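Long-range contacts in putative endonuclease/exonuclease/phosphatase family protein (Bacteroides vulgatus ATCC 8482, PDB 3G6S), which probably acts as a nuclease of the endonuclease/exonuclease/phosphatase family, cleaving phosphodiester bonds in nucleic acids: residues F96-N101 / R116-A121; W110-V115 / H138-G143; T170-V175 / E221-I226. One frame throughout, in Å; residues are numbered along the deposited sequence.

Contact 1: residues F96-N101 / R116-A121; sequences FWLAEN and RIATWA
A118 O is gripped by two donors: F96 N, 3.1 Å away, and the hydroxyl of T95 just before it in the chain. A118 N returns a bond to F96 O, making F96 and A118 a hydrogen-bonded antiparallel pair beside the non-hydrogen-bonded pair of W97 and I117. One residue on, the pairing ends at L98, the centre of an inverse gamma turn. L98 N still reaches R116 O at 3.1 Å, but from 45° above the carbonyl plane. On the face of F96 and A118, the phenyl ring is folded back over the partner strand, because CG stands between the backbone N and the carbonyl carbon (chi1 57°). A118 CB lies over a ring face, 3.5 Å from F96 CZ, where the small methyl of alanine fits against the ring. W120 CD1 meets the rim, 3.8 Å from F96 CE2, and helix 144-161 packs on F96 through L153 and K157. On the other face, I117 CG2 sits over the pyrrole part of the indole, 3.4 Å from the centroid of the five-membered ring of W97, a CH-pi contact. W97 NE1 meanwhile bonds to R69 O. Replacing W97 by a leucine is likely to leave R69 O without this donor and I117 CG2 without its aromatic cover. Backbone bonds thus hold the last residues of the edge strand 88-97, with a CH-pi contact on each of its faces.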
# COMPACT_ATOMS: atom_id res chain seq x y z
N PHE A 96 0.83 -7.14 -11.82
CA PHE A 96 0.11 -6.99 -13.08
C PHE A 96 -0.22 -5.52 -13.33
O PHE A 96 -0.20 -4.71 -12.40
CB PHE A 96 -1.17 -7.83 -13.08
CG PHE A 96 -2.11 -7.52 -11.96
CD1 PHE A 96 -3.05 -6.49 -12.07
CD2 PHE A 96 -2.03 -8.23 -10.76
CE1 PHE A 96 -3.91 -6.18 -11.02
CE2 PHE A 96 -2.88 -7.93 -9.70
CZ PHE A 96 -3.82 -6.90 -9.83
N TRP A 97 -0.54 -5.19 -14.58
CA TRP A 97 -0.86 -3.81 -14.95
C TRP A 97 -2.34 -3.49 -14.91
O TRP A 97 -3.16 -4.22 -15.47
CB TRP A 97 -0.26 -3.51 -16.33
CG TRP A 97 1.18 -3.17 -16.24
CD1 TRP A 97 1.73 -1.92 -16.28
CD2 TRP A 97 2.25 -4.08 -15.94
NE1 TRP A 97 3.08 -1.99 -16.00
CE2 TRP A 97 3.42 -3.31 -15.80
CE3 TRP A 97 2.32 -5.47 -15.77
CZ2 TRP A 97 4.66 -3.87 -15.49
CZ3 TRP A 97 3.55 -6.04 -15.46
CH2 TRP A 97 4.71 -5.24 -15.33
N LEU A 98 -2.68 -2.40 -14.23
CA LEU A 98 -4.06 -1.96 -14.12
C LEU A 98 -4.50 -1.42 -15.48
O LEU A 98 -4.44 -0.22 -15.74
CB LEU A 98 -4.21 -0.89 -13.03
CG LEU A 98 -3.74 -1.27 -11.61
CD1 LEU A 98 -4.11 -0.16 -10.62
CD2 LEU A 98 -4.38 -2.58 -11.18
N ALA A 99 -4.94 -2.34 -16.34
CA ALA A 99 -5.38 -2.01 -17.68
C ALA A 99 -6.25 -3.13 -18.24
O ALA A 99 -6.50 -4.12 -17.56
CB ALA A 99 -4.17 -1.78 -18.59
N GLU A 100 -6.69 -2.97 -19.48
CA GLU A 100 -7.53 -3.95 -20.15
C GLU A 100 -6.85 -5.31 -20.21
O GLU A 100 -7.51 -6.35 -20.27
CB GLU A 100 -7.88 -3.44 -21.55
CG GLU A 100 -8.65 -2.11 -21.54
CD GLU A 100 -7.79 -0.90 -21.16
OE1 GLU A 100 -8.37 0.17 -20.87
OE2 GLU A 100 -6.54 -1.00 -21.15
N ASN A 101 -5.52 -5.30 -20.20
CA ASN A 101 -4.73 -6.53 -20.22
C ASN A 101 -3.63 -6.43 -19.16
O ASN A 101 -2.55 -5.91 -19.42
CB ASN A 101 -4.08 -6.74 -21.57
CG ASN A 101 -3.30 -8.04 -21.63
OD1 ASN A 101 -2.48 -8.26 -22.53
ND2 ASN A 101 -3.56 -8.92 -20.67
N ARG A 116 -0.14 2.31 -14.34
CA ARG A 116 -0.34 1.91 -12.95
C ARG A 116 -0.20 0.39 -12.76
O ARG A 116 -0.40 -0.38 -13.70
CB ARG A 116 -1.71 2.38 -12.47
CG ARG A 116 -1.90 3.89 -12.51
CD ARG A 116 -0.97 4.61 -11.53
NE ARG A 116 -0.87 6.03 -11.82
CZ ARG A 116 -0.27 6.93 -11.04
NH1 ARG A 116 0.30 6.55 -9.90
NH2 ARG A 116 -0.23 8.20 -11.40
N ILE A 117 0.16 -0.03 -11.55
CA ILE A 117 0.32 -1.45 -11.26
C ILE A 117 -0.13 -1.85 -9.86
O ILE A 117 -0.39 -1.01 -8.99
CB ILE A 117 1.80 -1.90 -11.37
CG1 ILE A 117 2.65 -1.09 -10.39
CG2 ILE A 117 2.29 -1.77 -12.80
CD1 ILE A 117 4.10 -1.50 -10.35
N ALA A 118 -0.19 -3.16 -9.66
CA ALA A 118 -0.55 -3.74 -8.38
C ALA A 118 0.42 -4.90 -8.18
O ALA A 118 0.63 -5.69 -9.10
CB ALA A 118 -1.99 -4.24 -8.40
N THR A 119 1.04 -4.98 -7.02
CA THR A 119 1.95 -6.09 -6.73
C THR A 119 1.29 -6.91 -5.63
O THR A 119 0.77 -6.34 -4.67
CB THR A 119 3.35 -5.58 -6.27
OG1 THR A 119 4.05 -5.03 -7.39
CG2 THR A 119 4.17 -6.72 -5.68
N TRP A 120 1.27 -8.23 -5.79
CA TRP A 120 0.64 -9.12 -4.82
C TRP A 120 1.55 -10.25 -4.40
O TRP A 120 2.56 -10.53 -5.05
CB TRP A 120 -0.65 -9.73 -5.38
CG TRP A 120 -0.44 -10.60 -6.57
CD1 TRP A 120 -0.50 -10.23 -7.88
CD2 TRP A 120 -0.11 -12.01 -6.57
NE1 TRP A 120 -0.22 -11.30 -8.69
CE2 TRP A 120 0.02 -12.41 -7.92
CE3 TRP A 120 0.09 -12.96 -5.56
CZ2 TRP A 120 0.34 -13.71 -8.29
CZ3 TRP A 120 0.42 -14.27 -5.94
CH2 TRP A 120 0.54 -14.63 -7.30
N ALA A 121 1.17 -10.91 -3.31
CA ALA A 121 1.95 -12.02 -2.80
C ALA A 121 1.11 -12.90 -1.90
O ALA A 121 0.38 -12.42 -1.04
CB ALA A 121 3.16 -11.51 -2.05

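Contact 2: residues W110-V115 / H138-G143; sequences WDAVCV and HFDHVG
V113 and A112 pass over the side chain of D140, which closes an Asx turn just before helix 144-161, in a loop of this DNase I-like protein. The turn is made by V142 N, which gives D140 OD2 a nearly straight bond of 3.1 Å, from well above the carboxylate plane. Aspartate suits the place because its short side chain, with CG anti to the backbone N (chi1 -177°), lets OD2 reach this amide two residues on. Its other oxygen, D140 OD1, lies near V113 N and G143 N, but both bonds are weak and the oxygen is crowded in the model, so its exact place is doubtful. G143, at the helix N-cap position, lies against D111 and A112, though its spacing from D111 is doubtful in the model. D140 and G143 form the tight, buried part. At the exposed side V113 CG2 rests on V142, 3.4 Å from V142 CG1, and V142 CG2 lies over one face of the H141 imidazole, toward its rim. D111 OD2, also at the solvent side, makes a weak bond to E145 N. There a water bridges the two loops, donating to D111 OD2 at 3.0 Å and to V142 O at 3.2 Å.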
# COMPACT_ATOMS: atom_id res chain seq x y z
N TRP A 110 -7.66 2.66 -19.91
CA TRP A 110 -8.79 3.57 -19.81
C TRP A 110 -8.40 5.05 -19.64
O TRP A 110 -7.45 5.52 -20.27
CB TRP A 110 -9.66 3.13 -18.64
CG TRP A 110 -9.99 1.66 -18.68
CD1 TRP A 110 -10.89 1.05 -19.50
CD2 TRP A 110 -9.39 0.62 -17.89
NE1 TRP A 110 -10.90 -0.31 -19.27
CE2 TRP A 110 -9.98 -0.60 -18.29
CE3 TRP A 110 -8.41 0.60 -16.88
CZ2 TRP A 110 -9.63 -1.83 -17.72
CZ3 TRP A 110 -8.05 -0.62 -16.32
CH2 TRP A 110 -8.67 -1.82 -16.73
N ASP A 111 -9.14 5.75 -18.79
CA ASP A 111 -8.92 7.17 -18.50
C ASP A 111 -7.51 7.48 -18.01
O ASP A 111 -7.11 8.64 -17.96
CB ASP A 111 -9.90 7.64 -17.43
CG ASP A 111 -11.33 7.56 -17.88
OD1 ASP A 111 -11.68 6.61 -18.61
OD2 ASP A 111 -12.12 8.45 -17.48
N ALA A 112 -6.78 6.44 -17.63
CA ALA A 112 -5.42 6.59 -17.10
C ALA A 112 -4.59 7.70 -17.72
O ALA A 112 -4.72 8.02 -18.90
CB ALA A 112 -4.68 5.26 -17.21
N VAL A 113 -3.73 8.30 -16.90
CA VAL A 113 -2.84 9.37 -17.34
C VAL A 113 -1.39 8.90 -17.17
O VAL A 113 -0.48 9.41 -17.83
CB VAL A 113 -3.07 10.66 -16.51
CG1 VAL A 113 -1.93 11.63 -16.74
CG2 VAL A 113 -4.38 11.30 -16.92
N CYS A 114 -1.20 7.93 -16.29
CA CYS A 114 0.11 7.34 -16.00
C CYS A 114 -0.07 5.84 -15.84
O CYS A 114 -1.08 5.39 -15.30
CB CYS A 114 0.68 7.90 -14.69
SG CYS A 114 0.97 9.68 -14.65
N VAL A 115 0.92 5.07 -16.29
CA VAL A 115 0.84 3.62 -16.15
C VAL A 115 0.73 3.26 -14.66
O VAL A 115 1.42 3.84 -13.82
CB VAL A 115 2.09 2.93 -16.78
CG1 VAL A 115 3.37 3.49 -16.16
CG2 VAL A 115 2.02 1.43 -16.57
N HIS A 138 -1.26 1.37 -6.57
CA HIS A 138 -1.25 2.84 -6.68
C HIS A 138 -2.16 3.24 -7.84
O HIS A 138 -1.83 3.00 -8.99
CB HIS A 138 0.16 3.36 -6.97
CG HIS A 138 0.32 4.83 -6.76
ND1 HIS A 138 -0.75 5.66 -6.50
CD2 HIS A 138 1.42 5.62 -6.73
CE1 HIS A 138 -0.31 6.90 -6.32
NE2 HIS A 138 1.00 6.90 -6.45
N PHE A 139 -3.31 3.83 -7.53
CA PHE A 139 -4.30 4.24 -8.54
C PHE A 139 -4.00 5.56 -9.27
O PHE A 139 -3.17 6.35 -8.83
CB PHE A 139 -5.68 4.34 -7.89
CG PHE A 139 -6.41 3.03 -7.79
CD1 PHE A 139 -5.72 1.83 -7.65
CD2 PHE A 139 -7.80 2.99 -7.82
CE1 PHE A 139 -6.41 0.63 -7.53
CE2 PHE A 139 -8.49 1.79 -7.70
CZ PHE A 139 -7.80 0.61 -7.55
N ASP A 140 -4.68 5.76 -10.40
CA ASP A 140 -4.54 6.97 -11.21
C ASP A 140 -5.38 8.10 -10.59
O ASP A 140 -6.52 7.88 -10.18
CB ASP A 140 -5.03 6.72 -12.64
CG ASP A 140 -4.84 7.92 -13.55
OD1 ASP A 140 -5.39 7.91 -14.67
OD2 ASP A 140 -4.14 8.89 -13.16
N HIS A 141 -4.81 9.30 -10.52
CA HIS A 141 -5.52 10.44 -9.94
C HIS A 141 -6.48 11.10 -10.93
O HIS A 141 -7.47 11.72 -10.53
CB HIS A 141 -4.52 11.47 -9.44
CG HIS A 141 -3.54 11.90 -10.47
ND1 HIS A 141 -3.44 13.21 -10.91
CD2 HIS A 141 -2.61 11.20 -11.16
CE1 HIS A 141 -2.50 13.29 -11.83
NE2 HIS A 141 -1.98 12.08 -12.01
N VAL A 142 -6.20 10.95 -12.22
CA VAL A 142 -7.06 11.54 -13.25
C VAL A 142 -8.10 10.58 -13.84
O VAL A 142 -9.27 10.94 -13.98
CB VAL A 142 -6.21 12.12 -14.40
CG1 VAL A 142 -7.13 12.68 -15.48
CG2 VAL A 142 -5.29 13.22 -13.88
N GLY A 143 -7.68 9.36 -14.16
CA GLY A 143 -8.58 8.39 -14.75
C GLY A 143 -9.71 7.86 -13.89
O GLY A 143 -9.49 7.04 -12.99
O HOH W 1 -11.46 11.09 -16.31

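Contact 3: residues T170-V175 / E221-I226; sequences TGDFNV and EKIDFI
With D172 CG anti to the backbone N (chi1 -171°) and D224 CG beside its own N (chi1 -64°), the two carboxylates converge from neighbouring antiparallel strands, whose axes run at 170°. D172, in the G-D-F-N sequence 171-174 of the endonuclease/exonuclease/phosphatase family, forms a non-hydrogen-bonded pair with D224; as in relatives, this acidic cluster probably belongs to the active site. D172 OD2 and D224 OD2 are 3.2 Å apart, with the carboxylate planes steeply inclined to each other, and are not hydrogen-bonded; N10 ND2 serves D172 OD2, and T208 OG1 pairs with D224 OD1. The other oxygen, D172 OD1, takes N174 N at 2.9 Å in an Asx turn, which bends the chain as the strand ends and suits a short side chain with an oxygen at this position. I223 CD1 packs beside that oxygen. The backbones are joined by F225 N to G171 O at 3.2 Å and F173 N to I223 O at 3.0 Å, while the return bond from G171 N to F225 O is long and weak. Glycine suits position 171, where the backbone angles would press any CB against the preceding carbonyl oxygen. On the face away from the acids, the rings of F173 and F225 meet obliquely, F173 CD1 lying 3.6 Å from F225 CD2; F227 and Y182 extend this aromatic cluster. K222 curls back so that its NZ bonds to D224 O. Beyond the strand, V175 O lies in the plane of the F225 ring, at its edge, 3.3 Å from F225 CE2, and also meets I223 CA at 3.2 Å.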
# COMPACT_ATOMS: atom_id res chain seq x y z
N THR A 170 -3.74 -2.76 0.13
CA THR A 170 -3.26 -1.47 0.58
C THR A 170 -2.85 -0.66 -0.63
O THR A 170 -2.68 -1.19 -1.73
CB THR A 170 -2.01 -1.60 1.49
OG1 THR A 170 -0.97 -2.30 0.79
CG2 THR A 170 -2.35 -2.32 2.77
N GLY A 171 -2.70 0.65 -0.42
CA GLY A 171 -2.28 1.50 -1.51
C GLY A 171 -2.79 2.92 -1.46
O GLY A 171 -3.53 3.31 -0.55
N ASP A 172 -2.36 3.69 -2.45
CA ASP A 172 -2.77 5.07 -2.59
C ASP A 172 -3.80 5.05 -3.70
O ASP A 172 -3.50 4.66 -4.83
CB ASP A 172 -1.60 5.93 -3.01
CG ASP A 172 -1.92 7.41 -2.96
OD1 ASP A 172 -3.03 7.79 -3.39
OD2 ASP A 172 -1.05 8.17 -2.50
N PHE A 173 -5.01 5.47 -3.39
CA PHE A 173 -6.05 5.47 -4.38
C PHE A 173 -6.35 6.83 -5.01
O PHE A 173 -7.16 6.93 -5.93
CB PHE A 173 -7.32 4.86 -3.78
CG PHE A 173 -7.12 3.47 -3.26
CD1 PHE A 173 -6.42 3.26 -2.07
CD2 PHE A 173 -7.57 2.38 -3.99
CE1 PHE A 173 -6.17 1.96 -1.61
CE2 PHE A 173 -7.33 1.07 -3.55
CZ PHE A 173 -6.62 0.86 -2.35
N ASN A 174 -5.69 7.87 -4.51
CA ASN A 174 -5.89 9.21 -5.03
C ASN A 174 -7.33 9.69 -4.99
O ASN A 174 -7.76 10.44 -5.86
CB ASN A 174 -5.38 9.33 -6.46
CG ASN A 174 -3.89 9.46 -6.53
OD1 ASN A 174 -3.28 10.29 -5.85
ND2 ASN A 174 -3.27 8.65 -7.38
N VAL A 175 -8.09 9.22 -4.01
CA VAL A 175 -9.48 9.64 -3.87
C VAL A 175 -9.90 9.49 -2.42
O VAL A 175 -9.20 8.85 -1.63
CB VAL A 175 -10.45 8.82 -4.77
CG1 VAL A 175 -10.28 9.25 -6.22
CG2 VAL A 175 -10.17 7.33 -4.63
N GLU A 221 -6.96 15.59 3.21
CA GLU A 221 -7.84 14.48 2.92
C GLU A 221 -7.14 13.15 3.10
O GLU A 221 -5.91 13.06 3.15
CB GLU A 221 -8.33 14.56 1.48
CG GLU A 221 -8.81 15.93 1.05
CD GLU A 221 -9.29 15.92 -0.38
OE1 GLU A 221 -8.62 15.27 -1.23
OE2 GLU A 221 -10.33 16.56 -0.66
N LYS A 222 -7.96 12.10 3.21
CA LYS A 222 -7.46 10.74 3.36
C LYS A 222 -7.60 10.07 2.00
O LYS A 222 -8.72 9.87 1.53
CB LYS A 222 -8.29 9.99 4.41
CG LYS A 222 -7.96 8.52 4.52
CD LYS A 222 -8.56 7.93 5.78
CE LYS A 222 -7.92 6.58 6.14
NZ LYS A 222 -8.19 5.53 5.11
N ILE A 223 -6.48 9.74 1.37
CA ILE A 223 -6.52 9.10 0.06
C ILE A 223 -5.83 7.76 0.07
O ILE A 223 -5.71 7.11 -0.96
CB ILE A 223 -5.88 9.97 -1.02
CG1 ILE A 223 -4.41 10.23 -0.68
CG2 ILE A 223 -6.64 11.29 -1.13
CD1 ILE A 223 -3.70 11.13 -1.67
N ASP A 224 -5.35 7.35 1.24
CA ASP A 224 -4.67 6.07 1.37
C ASP A 224 -5.54 5.15 2.20
O ASP A 224 -6.07 5.55 3.22
CB ASP A 224 -3.29 6.28 2.02
CG ASP A 224 -2.36 7.14 1.14
OD1 ASP A 224 -2.23 8.35 1.40
OD2 ASP A 224 -1.79 6.59 0.17
N PHE A 225 -5.70 3.90 1.77
CA PHE A 225 -6.56 2.98 2.51
C PHE A 225 -6.02 1.57 2.68
O PHE A 225 -5.13 1.12 1.95
CB PHE A 225 -7.92 2.86 1.82
CG PHE A 225 -8.62 4.16 1.58
CD1 PHE A 225 -9.63 4.59 2.43
CD2 PHE A 225 -8.26 4.96 0.49
CE1 PHE A 225 -10.29 5.80 2.21
CE2 PHE A 225 -8.91 6.17 0.24
CZ PHE A 225 -9.93 6.60 1.10
N ILE A 226 -6.59 0.89 3.66
CA ILE A 226 -6.28 -0.49 3.94
C ILE A 226 -7.62 -1.23 3.89
O ILE A 226 -8.52 -0.98 4.70
CB ILE A 226 -5.65 -0.69 5.33
CG1 ILE A 226 -4.30 0.01 5.39
CG2 ILE A 226 -5.48 -2.19 5.62
CD1 ILE A 226 -3.56 -0.15 6.72

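In the fold
Contacts 1 and 3 belong to one six-stranded mixed sheet: contact 1 joins the outer strand 88-97 to 117-125, contact 3 joins 167-172 to 224-228, and strand 131-138 lies between them. Their centres are about 17 Å apart, without touching. Contact 2, about 12 Å from contact 1 and 14 Å from contact 3, touches both at the strand ends: E100 of contact 1 bonds to W110, and F139 N to D172 O. Along the chain the segments of contacts 1 and 2 alternate, and contact 3 follows. Helix 144-161 begins right after contact 2 and packs over contact 1. Contact 2 thus links sheet edge to inner strands, in a chain whose two sheets fit a DNase I-like sandwich.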